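Long-range contacts in iron-regulated outer membrane protein (Neisseria meningitidis, PDB 4B7O), which probably takes up iron across the outer membrane as a TonB-dependent transporter, a beta-barrel receptor closed by a plug domain: residues L89-P93 with A638-S642; M364-F368 with Y380-Y384; D564-Q570 with A581-I587; V172-L177 with F212-F216; P302-T307 with K336-D341. All coordinates share one frame; numbering follows the deposited sequence.

Contact 1 (L89-P93 with A638-S642); sequences LKEEP and AWTAS. Unlike the reference sequence in segment 638-642: A638 (reference Thr).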
# COMPACT_ATOMS: atom_id res chain seq x y z
N LEU A 89 -6.66 -5.16 8.30
CA LEU A 89 -6.73 -6.15 7.26
C LEU A 89 -6.04 -7.44 7.73
O LEU A 89 -5.39 -8.14 6.89
CB LEU A 89 -6.02 -5.65 6.02
CG LEU A 89 -6.27 -4.19 5.62
CD1 LEU A 89 -5.18 -3.77 4.66
CD2 LEU A 89 -7.63 -3.97 4.99
N LYS A 90 -6.10 -7.75 9.03
CA LYS A 90 -5.34 -8.88 9.52
C LYS A 90 -5.92 -10.27 9.12
O LYS A 90 -5.21 -11.29 9.13
CB LYS A 90 -5.12 -8.81 11.01
CG LYS A 90 -6.34 -9.08 11.85
CD LYS A 90 -5.98 -8.93 13.34
CE LYS A 90 -4.55 -9.44 13.60
NZ LYS A 90 -3.99 -9.22 14.99
N GLU A 91 -7.18 -10.27 8.76
CA GLU A 91 -7.86 -11.47 8.33
C GLU A 91 -7.68 -11.76 6.84
O GLU A 91 -8.12 -12.78 6.36
CB GLU A 91 -9.33 -11.32 8.62
CG GLU A 91 -9.83 -12.52 9.35
CD GLU A 91 -11.32 -12.47 9.65
OE1 GLU A 91 -11.86 -11.34 9.89
OE2 GLU A 91 -11.92 -13.59 9.65
N GLU A 92 -7.08 -10.84 6.10
CA GLU A 92 -6.75 -11.10 4.71
C GLU A 92 -5.38 -11.78 4.55
O GLU A 92 -4.36 -11.15 4.72
CB GLU A 92 -6.84 -9.83 3.90
CG GLU A 92 -6.30 -10.01 2.48
CD GLU A 92 -6.90 -11.17 1.65
OE1 GLU A 92 -8.16 -11.10 1.47
OE2 GLU A 92 -6.11 -12.10 1.16
N PRO A 93 -5.37 -13.07 4.21
CA PRO A 93 -4.12 -13.83 4.29
C PRO A 93 -3.08 -13.52 3.21
O PRO A 93 -1.93 -13.92 3.34
CB PRO A 93 -4.59 -15.31 4.19
CG PRO A 93 -6.04 -15.28 3.72
CD PRO A 93 -6.52 -13.86 3.71
N ALA A 638 -0.23 -18.59 5.08
CA ALA A 638 -0.92 -17.83 6.06
C ALA A 638 -2.35 -18.28 6.16
O ALA A 638 -3.01 -18.40 5.15
CB ALA A 638 -0.82 -16.33 5.71
N TRP A 639 -2.83 -18.51 7.40
CA TRP A 639 -4.19 -18.94 7.68
C TRP A 639 -4.82 -17.91 8.52
O TRP A 639 -4.20 -17.42 9.43
CB TRP A 639 -4.23 -20.22 8.49
CG TRP A 639 -3.54 -21.40 7.83
CD1 TRP A 639 -2.20 -21.65 7.79
CD2 TRP A 639 -4.16 -22.51 7.09
NE1 TRP A 639 -1.94 -22.80 7.11
CE2 TRP A 639 -3.07 -23.37 6.68
CE3 TRP A 639 -5.47 -22.84 6.73
CZ2 TRP A 639 -3.27 -24.53 5.93
CZ3 TRP A 639 -5.68 -24.02 5.98
CH2 TRP A 639 -4.61 -24.85 5.59
N THR A 640 -6.09 -17.60 8.26
CA THR A 640 -6.82 -16.65 9.06
C THR A 640 -8.13 -17.31 9.33
O THR A 640 -8.54 -18.17 8.55
CB THR A 640 -7.01 -15.28 8.34
OG1 THR A 640 -7.32 -15.45 6.96
CG2 THR A 640 -5.73 -14.48 8.32
N ALA A 641 -8.81 -16.95 10.42
CA ALA A 641 -10.16 -17.46 10.67
C ALA A 641 -10.79 -16.55 11.67
O ALA A 641 -10.09 -15.95 12.48
CB ALA A 641 -10.12 -18.87 11.25
N SER A 642 -12.12 -16.46 11.67
CA SER A 642 -12.76 -15.83 12.80
C SER A 642 -14.09 -16.43 13.03
O SER A 642 -14.70 -17.00 12.13
CB SER A 642 -12.93 -14.29 12.64
OG SER A 642 -13.55 -13.97 11.41
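At the interface between plug and barrel, the type I turn L89-E92 of the plug, just after helix 85-88, rests against the inward-facing residues of barrel strand 638-647. T640 is the centre of it. T640 OG1 donates to E91 O at 2.9 Å, coming from above the carbonyl plane. The torsion that places OG1 between the backbone N and the carbonyl carbon (chi1 40°) turns this hydroxyl to the plug, while T640 CG2 sits 3.3 Å from K90 O. The ring of P93 also packs on the hydroxyl, with CG 3.5 Å from T640 OG1, and its CB lies 4.2 Å from CB of A638. Further along the strand the extended carboxylate arm of E91 reaches S642, whose OG donates to OE2; the modelled separation is very short, so its exact length is doubtful. E91 OE1 is held by a salt bridge to R657 of the next strand, which fixes the carboxylate between two barrel strands. R659 of that same strand donates to K90 O, and K90 NZ pairs with D692. Polar bonds of this kind between barrel wall and plug loop are characteristic of the plugged barrel of TonB-dependent transporters, and probably help seat the plug.

Contact 2 (M364-F368 with Y380-Y384); sequences MNFNF and YGINY
Backbone bonds carry most of the contact between M364-F368 and Y380-Y384, which run antiparallel with their axes 4.6 Å apart. M364 with Y384, F366 with I382 and F368 with Y380 are hydrogen-bonded pairs, and N365-N383 and N367-G381 are the non-hydrogen-bonded pairs between them. The Y384 N to M364 O bond, 3.0 Å, is nearly straight at 169°. In the F368-Y380 pair, Y380 N donates to F368 O at 2.8 Å.

The aromatic contact belongs to the same end. CB of F368 lies over one face of the Y380 ring, a CH-pi contact 3.5 Å from the centroid. Y380 CG stands between its backbone N and carbonyl carbon (chi1 48°), which swings the ring back across F368. The two rings are near parallel, planes 11° apart, but slid so far that they barely overlap. The Y380 hydroxyl is hydrogen-bonded to S370.

Both strands form one hairpin of the transmembrane beta-barrel, with M364, F366, F368, Y380, I382 and Y384 on one face and the asparagines on the other.

On the asparagine face, N383 ND2 donates to N365 OD1 at 3.3 Å; the acceptor lies in the N383 amide plane, yet the donor sits above the plane of the N365 amide. Outer partners hold both groups: N365 ND2 bonds to N329, and N383 OD1 accepts from R465.

Apolar packing at the far end pairs M364 CG with Y384 CB, 3.9 Å apart, the two side chains crossing at a slant.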
# COMPACT_ATOMS: atom_id res chain seq x y z
N MET A 364 -3.11 13.22 -13.51
CA MET A 364 -4.50 13.32 -13.92
C MET A 364 -4.92 12.06 -14.61
O MET A 364 -4.12 11.39 -15.23
CB MET A 364 -4.75 14.52 -14.81
CG MET A 364 -3.52 14.97 -15.53
SD MET A 364 -3.91 16.35 -16.63
CE MET A 364 -2.69 16.12 -17.93
N ASN A 365 -6.20 11.75 -14.48
CA ASN A 365 -6.77 10.57 -15.10
C ASN A 365 -8.05 10.92 -15.76
O ASN A 365 -8.92 11.56 -15.15
CB ASN A 365 -7.05 9.51 -14.06
CG ASN A 365 -5.79 9.07 -13.38
OD1 ASN A 365 -4.88 8.63 -14.04
ND2 ASN A 365 -5.72 9.25 -12.05
N PHE A 366 -8.18 10.51 -17.02
CA PHE A 366 -9.48 10.62 -17.66
C PHE A 366 -9.92 9.24 -18.15
O PHE A 366 -9.25 8.62 -18.96
CB PHE A 366 -9.43 11.58 -18.83
CG PHE A 366 -9.00 12.98 -18.47
CD1 PHE A 366 -7.63 13.30 -18.35
CD2 PHE A 366 -9.94 13.99 -18.27
CE1 PHE A 366 -7.22 14.59 -18.02
CE2 PHE A 366 -9.52 15.29 -17.95
CZ PHE A 366 -8.16 15.58 -17.82
N ASN A 367 -11.03 8.77 -17.62
CA ASN A 367 -11.56 7.48 -18.00
C ASN A 367 -12.94 7.65 -18.63
O ASN A 367 -13.86 8.11 -17.96
CB ASN A 367 -11.59 6.57 -16.77
CG ASN A 367 -10.23 6.57 -16.01
OD1 ASN A 367 -9.26 5.88 -16.40
ND2 ASN A 367 -10.15 7.40 -14.95
N PHE A 368 -13.06 7.30 -19.92
CA PHE A 368 -14.34 7.31 -20.65
C PHE A 368 -14.98 5.94 -20.90
O PHE A 368 -14.28 4.96 -21.26
CB PHE A 368 -14.13 7.89 -22.04
CG PHE A 368 -13.54 9.26 -22.05
CD1 PHE A 368 -14.38 10.39 -22.01
CD2 PHE A 368 -12.15 9.43 -22.15
CE1 PHE A 368 -13.83 11.67 -22.06
CE2 PHE A 368 -11.59 10.72 -22.19
CZ PHE A 368 -12.44 11.83 -22.16
N TYR A 380 -12.08 3.78 -22.58
CA TYR A 380 -10.80 4.31 -23.04
C TYR A 380 -10.49 5.51 -22.15
O TYR A 380 -11.40 6.15 -21.58
CB TYR A 380 -10.89 4.70 -24.54
CG TYR A 380 -12.14 5.52 -24.81
CD1 TYR A 380 -13.37 4.91 -24.82
CD2 TYR A 380 -12.10 6.93 -24.97
CE1 TYR A 380 -14.54 5.62 -25.03
CE2 TYR A 380 -13.28 7.67 -25.17
CZ TYR A 380 -14.50 7.00 -25.20
OH TYR A 380 -15.71 7.65 -25.35
N GLY A 381 -9.21 5.79 -22.01
CA GLY A 381 -8.81 6.92 -21.27
C GLY A 381 -7.34 7.14 -21.29
O GLY A 381 -6.60 6.48 -22.04
N ILE A 382 -6.92 8.04 -20.42
CA ILE A 382 -5.55 8.63 -20.43
C ILE A 382 -5.03 8.75 -19.01
O ILE A 382 -5.76 9.15 -18.13
CB ILE A 382 -5.63 10.08 -20.99
CG1 ILE A 382 -6.08 10.06 -22.44
CG2 ILE A 382 -4.28 10.76 -20.96
CD1 ILE A 382 -4.97 9.51 -23.32
N ASN A 383 -3.76 8.41 -18.82
CA ASN A 383 -3.11 8.46 -17.54
C ASN A 383 -1.88 9.32 -17.68
O ASN A 383 -1.05 9.05 -18.56
CB ASN A 383 -2.63 7.06 -17.15
CG ASN A 383 -3.75 6.04 -17.12
OD1 ASN A 383 -3.63 5.00 -17.77
ND2 ASN A 383 -4.83 6.32 -16.37
N TYR A 384 -1.77 10.35 -16.82
CA TYR A 384 -0.54 11.14 -16.72
C TYR A 384 0.02 11.19 -15.29
O TYR A 384 -0.66 11.60 -14.35
CB TYR A 384 -0.85 12.59 -17.16
CG TYR A 384 0.35 13.49 -17.06
CD1 TYR A 384 1.36 13.42 -18.03
CD2 TYR A 384 0.52 14.38 -15.98
CE1 TYR A 384 2.48 14.21 -17.96
CE2 TYR A 384 1.63 15.20 -15.90
CZ TYR A 384 2.60 15.10 -16.91
OH TYR A 384 3.74 15.84 -16.91

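Contact 3 (D564-Q570 with A581-I587); sequences DALANPQ and AVNAGYI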
# COMPACT_ATOMS: atom_id res chain seq x y z
N ASP A 564 12.59 -8.14 -17.26
CA ASP A 564 13.33 -6.92 -17.11
C ASP A 564 13.18 -6.27 -15.73
O ASP A 564 13.01 -5.07 -15.64
CB ASP A 564 12.92 -5.96 -18.21
CG ASP A 564 13.44 -6.38 -19.58
OD1 ASP A 564 14.48 -7.11 -19.66
OD2 ASP A 564 12.80 -5.94 -20.58
N ALA A 565 13.22 -7.05 -14.67
CA ALA A 565 13.13 -6.50 -13.32
C ALA A 565 14.31 -5.57 -13.06
O ALA A 565 15.42 -5.85 -13.51
CB ALA A 565 13.15 -7.62 -12.30
N LEU A 566 14.07 -4.49 -12.33
CA LEU A 566 15.17 -3.61 -11.90
C LEU A 566 15.34 -3.60 -10.40
O LEU A 566 14.37 -3.52 -9.62
CB LEU A 566 14.99 -2.17 -12.36
CG LEU A 566 14.52 -1.92 -13.79
CD1 LEU A 566 13.04 -1.74 -13.77
CD2 LEU A 566 15.13 -0.63 -14.28
N ALA A 567 16.58 -3.65 -9.98
CA ALA A 567 16.82 -3.51 -8.57
C ALA A 567 17.96 -2.50 -8.29
O ALA A 567 17.71 -1.31 -8.18
CB ALA A 567 17.11 -4.88 -7.98
N ASN A 568 19.18 -2.98 -8.15
CA ASN A 568 20.35 -2.13 -7.97
C ASN A 568 20.86 -1.61 -9.33
O ASN A 568 20.53 -2.16 -10.42
CB ASN A 568 21.48 -2.91 -7.25
CG ASN A 568 21.11 -3.32 -5.83
OD1 ASN A 568 20.48 -2.57 -5.11
ND2 ASN A 568 21.52 -4.51 -5.43
N PRO A 569 21.66 -0.52 -9.29
CA PRO A 569 22.33 0.03 -10.49
C PRO A 569 23.70 -0.67 -10.74
O PRO A 569 24.33 -1.10 -9.76
CB PRO A 569 22.48 1.53 -10.15
CG PRO A 569 21.89 1.74 -8.76
CD PRO A 569 21.80 0.37 -8.11
N GLN A 570 24.12 -0.82 -12.01
CA GLN A 570 25.49 -1.33 -12.36
C GLN A 570 26.49 -0.17 -12.43
O GLN A 570 26.09 1.02 -12.56
CB GLN A 570 25.46 -2.00 -13.73
CG GLN A 570 24.78 -1.14 -14.81
CD GLN A 570 24.78 -1.77 -16.21
OE1 GLN A 570 24.68 -3.00 -16.36
NE2 GLN A 570 24.87 -0.94 -17.23
N ALA A 581 20.76 2.70 -13.29
CA ALA A 581 19.63 1.77 -13.26
C ALA A 581 19.73 0.88 -14.50
O ALA A 581 20.00 1.36 -15.58
CB ALA A 581 18.31 2.51 -13.24
N VAL A 582 19.54 -0.42 -14.32
CA VAL A 582 19.55 -1.40 -15.40
C VAL A 582 18.49 -2.43 -15.17
O VAL A 582 18.12 -2.70 -14.03
CB VAL A 582 20.85 -2.23 -15.45
CG1 VAL A 582 21.88 -1.50 -16.28
CG2 VAL A 582 21.38 -2.60 -14.07
N ASN A 583 18.00 -3.02 -16.26
CA ASN A 583 17.20 -4.23 -16.16
C ASN A 583 18.13 -5.38 -15.82
O ASN A 583 19.08 -5.61 -16.52
CB ASN A 583 16.47 -4.44 -17.48
CG ASN A 583 15.72 -3.20 -17.90
OD1 ASN A 583 16.17 -2.47 -18.79
ND2 ASN A 583 14.62 -2.90 -17.23
N ALA A 584 17.92 -6.10 -14.73
CA ALA A 584 18.94 -7.04 -14.28
C ALA A 584 18.49 -8.49 -14.07
O ALA A 584 19.27 -9.33 -13.54
CB ALA A 584 19.61 -6.50 -13.01
N GLY A 585 17.26 -8.78 -14.48
CA GLY A 585 16.74 -10.18 -14.46
C GLY A 585 15.24 -10.29 -14.60
O GLY A 585 14.56 -9.42 -15.14
N TYR A 586 14.70 -11.39 -14.13
CA TYR A 586 13.23 -11.53 -14.22
C TYR A 586 12.58 -12.10 -12.91
O TYR A 586 13.23 -12.71 -12.10
CB TYR A 586 12.87 -12.35 -15.48
CG TYR A 586 13.48 -13.72 -15.46
CD1 TYR A 586 12.81 -14.75 -14.86
CD2 TYR A 586 14.71 -13.98 -16.06
CE1 TYR A 586 13.35 -16.04 -14.80
CE2 TYR A 586 15.27 -15.26 -16.00
CZ TYR A 586 14.55 -16.28 -15.36
OH TYR A 586 15.01 -17.54 -15.26
N ILE A 587 11.30 -11.90 -12.74
CA ILE A 587 10.63 -12.37 -11.53
C ILE A 587 9.55 -13.41 -11.92
O ILE A 587 8.81 -13.22 -12.87
CB ILE A 587 9.99 -11.15 -10.77
CG1 ILE A 587 11.06 -10.18 -10.24
CG2 ILE A 587 9.15 -11.57 -9.60
CD1 ILE A 587 10.60 -8.73 -10.23
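The backbone carbonyl of A565 takes the amide of A584, N to O 2.8 Å and nearly straight at 173°. One residue on, the carbonyl of G585 accepts from A565 N, also at 2.8 Å but more bent, with the donor above the carbonyl plane. A584 and G585 therefore both face A565, so strand 578-600 carries one extra residue here. N583 adds a side-chain bond to the same junction: its ND2 donates to D564 O at 3.1 Å, approaching from above the carbonyl plane. That ND2 is also hydrogen-bonded to K533 O, so one amide nitrogen ties D564 to a neighbouring loop. L566 lies alongside N583, pointing the same way, with CG 3.6 Å from ND2. On A565 the methyl packs against the tip of I587, CB to CD1 3.5 Å. I587 CG1 is anti to the carbonyl carbon (chi1 -66°), and this sends CD1 back to A565.

Past the corner at N568 the chain returns to strand 578-600, where P569 CB sits 3.8 Å from A581 N. Beyond it, Q570 OE1 is hydrogen-bonded to H620. The doubled residue opposite A565 is a classic beta bulge, set in a pair of antiparallel strands of the beta-barrel.

Contact 4 (V172-L177 with F212-F216); sequences VDAQDL and FDGLF
The single turn of short helix 174-177 sits against strand 212-223, with the closest CA pair, A174 and L215, 5.4 Å apart, and L177 N bonds back to D173 O at 3.2 Å to close the turn. This joins the segment that follows plug strand 166-171 to one of the early strands of the barrel. The contact is carried by apolar packing, with L215 at its centre.

L215 points its CB to the helix, and CG lies roughly anti to the backbone N (chi1 152°), which carries CD1 in among V172, D173 and L177. There L215 CD1 meets D173 C, the carbonyl carbon, at 3.5 Å and V172 CG2 at 4.0 Å. L177, at the end of the helical turn, crosses L215 at about a right angle, and their CD1 methyls touch, L177 CD1 to L215 CD1 3.2 Å, a tight fit. Nearer D213 the small methyl of A174 lies against the strand backbone, and its CB is also 4.4 Å from L215 CB. L252 of strand 246-259 touches both V172 and L215, while F206 of strand 198-209 touches A174 and L177, so neighbouring barrel strands complete the apolar cluster.

The two acids turn to other partners. D173, at the N-cap position but without a capping bond from its side chain, forms a salt bridge with K254, and D213 forms one with R265. These basic partners probably ease any repulsion between the two carboxylates. D213 still contributes carbon to the packing, its CB 4.2 Å from A174 CB, and A174 CB closes to 3.5 Å from the carbonyl oxygen G214 O.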
# COMPACT_ATOMS: atom_id res chain seq x y z
N VAL A 172 -13.30 9.22 3.26
CA VAL A 172 -14.69 9.36 3.67
C VAL A 172 -15.34 10.64 3.11
O VAL A 172 -14.66 11.60 2.73
CB VAL A 172 -14.79 9.24 5.22
CG1 VAL A 172 -13.79 10.14 5.88
CG2 VAL A 172 -16.19 9.58 5.70
N ASP A 173 -16.67 10.60 3.04
CA ASP A 173 -17.56 11.60 2.44
C ASP A 173 -18.59 11.92 3.49
O ASP A 173 -18.91 11.09 4.34
CB ASP A 173 -18.38 10.90 1.34
CG ASP A 173 -17.78 11.03 0.02
OD1 ASP A 173 -16.61 11.48 -0.08
OD2 ASP A 173 -18.47 10.72 -0.95
N ALA A 174 -19.21 13.07 3.37
CA ALA A 174 -20.25 13.47 4.28
C ALA A 174 -21.36 12.44 4.28
O ALA A 174 -21.93 12.14 5.33
CB ALA A 174 -20.79 14.85 3.86
N GLN A 175 -21.68 11.93 3.09
CA GLN A 175 -22.75 10.96 2.90
C GLN A 175 -22.56 9.71 3.80
O GLN A 175 -23.49 9.24 4.43
CB GLN A 175 -22.86 10.61 1.37
CG GLN A 175 -23.93 9.59 0.95
CD GLN A 175 -25.32 9.88 1.53
OE1 GLN A 175 -25.73 9.28 2.55
NE2 GLN A 175 -26.05 10.82 0.91
N ASP A 176 -21.35 9.14 3.81
CA ASP A 176 -21.03 8.04 4.71
C ASP A 176 -21.10 8.41 6.21
O ASP A 176 -21.54 7.58 7.03
CB ASP A 176 -19.66 7.52 4.41
CG ASP A 176 -19.47 7.29 2.94
OD1 ASP A 176 -20.37 6.65 2.30
OD2 ASP A 176 -18.41 7.75 2.42
N LEU A 177 -20.70 9.64 6.57
CA LEU A 177 -20.75 10.00 7.97
C LEU A 177 -22.18 10.27 8.42
O LEU A 177 -22.53 10.08 9.60
CB LEU A 177 -19.83 11.18 8.30
CG LEU A 177 -18.35 10.79 8.44
CD1 LEU A 177 -17.43 11.99 8.48
CD2 LEU A 177 -18.16 9.98 9.69
N PHE A 212 -24.97 20.44 -2.20
CA PHE A 212 -23.63 20.54 -1.71
C PHE A 212 -23.39 19.64 -0.55
O PHE A 212 -24.27 19.42 0.28
CB PHE A 212 -23.33 21.95 -1.28
CG PHE A 212 -22.43 22.66 -2.21
CD1 PHE A 212 -22.94 23.31 -3.33
CD2 PHE A 212 -21.07 22.70 -1.98
CE1 PHE A 212 -22.10 24.00 -4.20
CE2 PHE A 212 -20.21 23.38 -2.85
CZ PHE A 212 -20.72 24.04 -3.96
N ASP A 213 -22.17 19.16 -0.47
CA ASP A 213 -21.83 18.38 0.72
C ASP A 213 -20.40 18.67 1.15
O ASP A 213 -19.51 18.98 0.33
CB ASP A 213 -22.08 16.88 0.46
CG ASP A 213 -21.30 16.38 -0.72
OD1 ASP A 213 -21.73 16.57 -1.92
OD2 ASP A 213 -20.22 15.84 -0.44
N GLY A 214 -20.18 18.60 2.43
CA GLY A 214 -18.84 18.92 2.87
C GLY A 214 -18.45 18.20 4.14
O GLY A 214 -19.30 17.81 4.95
N LEU A 215 -17.15 18.04 4.33
CA LEU A 215 -16.75 17.44 5.55
C LEU A 215 -15.44 18.02 6.03
O LEU A 215 -14.57 18.31 5.23
CB LEU A 215 -16.74 15.93 5.30
CG LEU A 215 -15.87 14.95 6.02
CD1 LEU A 215 -16.54 13.59 5.84
CD2 LEU A 215 -14.52 14.95 5.36
N PHE A 216 -15.30 18.19 7.34
CA PHE A 216 -13.95 18.38 7.87
C PHE A 216 -13.64 17.38 8.98
O PHE A 216 -14.43 17.22 9.93
CB PHE A 216 -13.67 19.83 8.28
CG PHE A 216 -12.34 20.00 8.93
CD1 PHE A 216 -11.19 20.11 8.16
CD2 PHE A 216 -12.22 19.99 10.33
CE1 PHE A 216 -9.92 20.24 8.76
CE2 PHE A 216 -10.97 20.11 10.94
CZ PHE A 216 -9.82 20.24 10.16

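Contact 5 (P302-T307 with K336-D341); sequences PYRETT and KRYSAD. Unlike the reference sequence in segment 302-307: P302 (reference Ser).
Five backbone hydrogen bonds zip P302-T307 to K336-D341, E305 N to Y338 O at 2.7 Å among them, and A340 N to Y303 O at 2.9 Å continues the pairing beyond the regular strand. This is one antiparallel beta hairpin of the barrel, strands 303-320 and 323-339, with E305-Y338 and T307-K336 as hydrogen-bonded pairs. T306-R337, between them, and R304-S339, on the far side of E305-Y338, are non-hydrogen-bonded pairs; T306 CA lies 3.4 Å from K336 O in a CA-H...O contact.

The face of R304 and R337 brings two guanidinium groups together at a slant, their planes 25° apart, with R304 NE 3.8 Å from R337 NH2. Each has an acid of its own: R304 NH1 pairs with E283 and R337 NH1 with D342, which probably offsets the like charge. R304 NE is buried here and has no hydrogen-bonding partner in the model.

On the other face E305 and Y338 lie side by side. E305 is extended beyond CG, and its OE2 accepts from Y303 OH in a very short bond within the strand, in the plane of the Y303 ring. CG of Y303 stands opposite the backbone N (chi1 170°), letting the ring run alongside the strand to that carboxylate. Its edge meets the edge of Y338, Y303 CD2 to Y338 CE2 4.3 Å. At the hairpin's open end P302 CB rests 3.4 Å from D341 O.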
# COMPACT_ATOMS: atom_id res chain seq x y z
N PRO A 302 17.01 11.75 16.91
CA PRO A 302 16.53 13.05 16.34
C PRO A 302 15.04 13.01 16.10
O PRO A 302 14.48 11.93 15.87
CB PRO A 302 17.28 13.16 15.00
CG PRO A 302 17.49 11.73 14.60
CD PRO A 302 17.83 11.03 15.93
N TYR A 303 14.41 14.17 16.15
CA TYR A 303 12.98 14.26 15.97
C TYR A 303 12.70 14.29 14.45
O TYR A 303 13.38 15.00 13.72
CB TYR A 303 12.51 15.56 16.63
CG TYR A 303 11.08 15.91 16.33
CD1 TYR A 303 10.01 15.23 16.96
CD2 TYR A 303 10.78 16.90 15.42
CE1 TYR A 303 8.68 15.57 16.68
CE2 TYR A 303 9.46 17.24 15.13
CZ TYR A 303 8.42 16.57 15.76
OH TYR A 303 7.12 16.92 15.44
N ARG A 304 11.71 13.52 14.00
CA ARG A 304 11.42 13.43 12.59
C ARG A 304 9.95 13.72 12.32
O ARG A 304 9.13 13.41 13.16
CB ARG A 304 11.76 12.04 12.08
CG ARG A 304 11.52 11.87 10.57
CD ARG A 304 12.09 10.56 10.09
NE ARG A 304 13.49 10.45 10.49
CZ ARG A 304 14.12 9.30 10.74
NH1 ARG A 304 13.50 8.15 10.59
NH2 ARG A 304 15.37 9.33 11.17
N GLU A 305 9.62 14.29 11.17
CA GLU A 305 8.23 14.35 10.76
C GLU A 305 8.08 13.90 9.33
O GLU A 305 8.67 14.49 8.43
CB GLU A 305 7.65 15.75 10.88
CG GLU A 305 7.47 16.26 12.30
CD GLU A 305 6.99 17.71 12.33
OE1 GLU A 305 6.97 18.33 11.25
OE2 GLU A 305 6.62 18.24 13.42
N THR A 306 7.28 12.85 9.15
CA THR A 306 6.97 12.31 7.84
C THR A 306 5.49 12.55 7.48
O THR A 306 4.56 12.19 8.23
CB THR A 306 7.33 10.82 7.77
OG1 THR A 306 8.65 10.67 8.29
CG2 THR A 306 7.35 10.35 6.29
N THR A 307 5.28 13.16 6.33
CA THR A 307 3.97 13.65 5.96
C THR A 307 3.60 13.23 4.54
O THR A 307 4.43 13.27 3.65
CB THR A 307 3.96 15.18 6.02
OG1 THR A 307 4.49 15.58 7.29
CG2 THR A 307 2.54 15.71 5.84
N LYS A 336 6.78 14.43 2.37
CA LYS A 336 7.82 15.27 3.04
C LYS A 336 8.46 14.55 4.19
O LYS A 336 7.78 13.92 5.00
CB LYS A 336 7.26 16.56 3.63
CG LYS A 336 6.48 17.43 2.64
CD LYS A 336 5.90 18.69 3.30
CE LYS A 336 4.64 19.21 2.58
NZ LYS A 336 4.17 20.47 3.24
N ARG A 337 9.78 14.62 4.27
CA ARG A 337 10.49 14.15 5.44
C ARG A 337 11.22 15.33 5.99
O ARG A 337 11.98 16.01 5.29
CB ARG A 337 11.53 13.07 5.10
CG ARG A 337 12.39 12.66 6.30
CD ARG A 337 13.44 11.72 5.79
NE ARG A 337 14.43 11.26 6.77
CZ ARG A 337 15.45 12.00 7.25
NH1 ARG A 337 15.64 13.29 6.88
NH2 ARG A 337 16.26 11.43 8.13
N TYR A 338 11.05 15.52 7.28
CA TYR A 338 11.72 16.60 7.96
C TYR A 338 12.47 15.98 9.11
O TYR A 338 11.86 15.36 10.01
CB TYR A 338 10.71 17.63 8.48
CG TYR A 338 11.32 18.53 9.54
CD1 TYR A 338 12.24 19.53 9.20
CD2 TYR A 338 10.99 18.36 10.89
CE1 TYR A 338 12.81 20.33 10.17
CE2 TYR A 338 11.55 19.16 11.87
CZ TYR A 338 12.46 20.15 11.51
OH TYR A 338 13.01 20.96 12.46
N SER A 339 13.79 16.12 9.08
CA SER A 339 14.58 15.83 10.27
C SER A 339 14.97 17.13 10.98
O SER A 339 15.28 18.14 10.33
CB SER A 339 15.83 15.12 9.89
OG SER A 339 16.38 14.56 11.03
N ALA A 340 14.91 17.09 12.32
CA ALA A 340 15.41 18.18 13.17
C ALA A 340 16.94 18.28 13.03
O ALA A 340 17.47 19.38 12.93
CB ALA A 340 15.00 17.96 14.62
N ASP A 341 17.63 17.13 13.00
CA ASP A 341 19.07 17.11 12.88
C ASP A 341 19.52 15.83 12.24
O ASP A 341 19.43 14.75 12.84
CB ASP A 341 19.74 17.21 14.26
CG ASP A 341 21.27 17.52 14.19
OD1 ASP A 341 21.85 17.68 13.08
OD2 ASP A 341 21.88 17.62 15.28

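From the N terminus, the plug segment 89-93 comes first, but contact 1 closes only at 638-642, so its loop encloses the other four contacts. Within it, contact 4 closes first, bringing 172-177 onto the early barrel strand 212-223. Contacts 5, 2 and 3 then follow in series, each pairing strands within the barrel; none of the loops cross. Contacts 5 and 2 use successive strands, since 323-339 and 355-373 are neighbours in the wall, yet their centres lie 35 Å apart. Contacts 1 and 2 fall on opposite sides of the chain's centre, as do 3 and 4. Contact 1 alone ties plug to a late barrel strand.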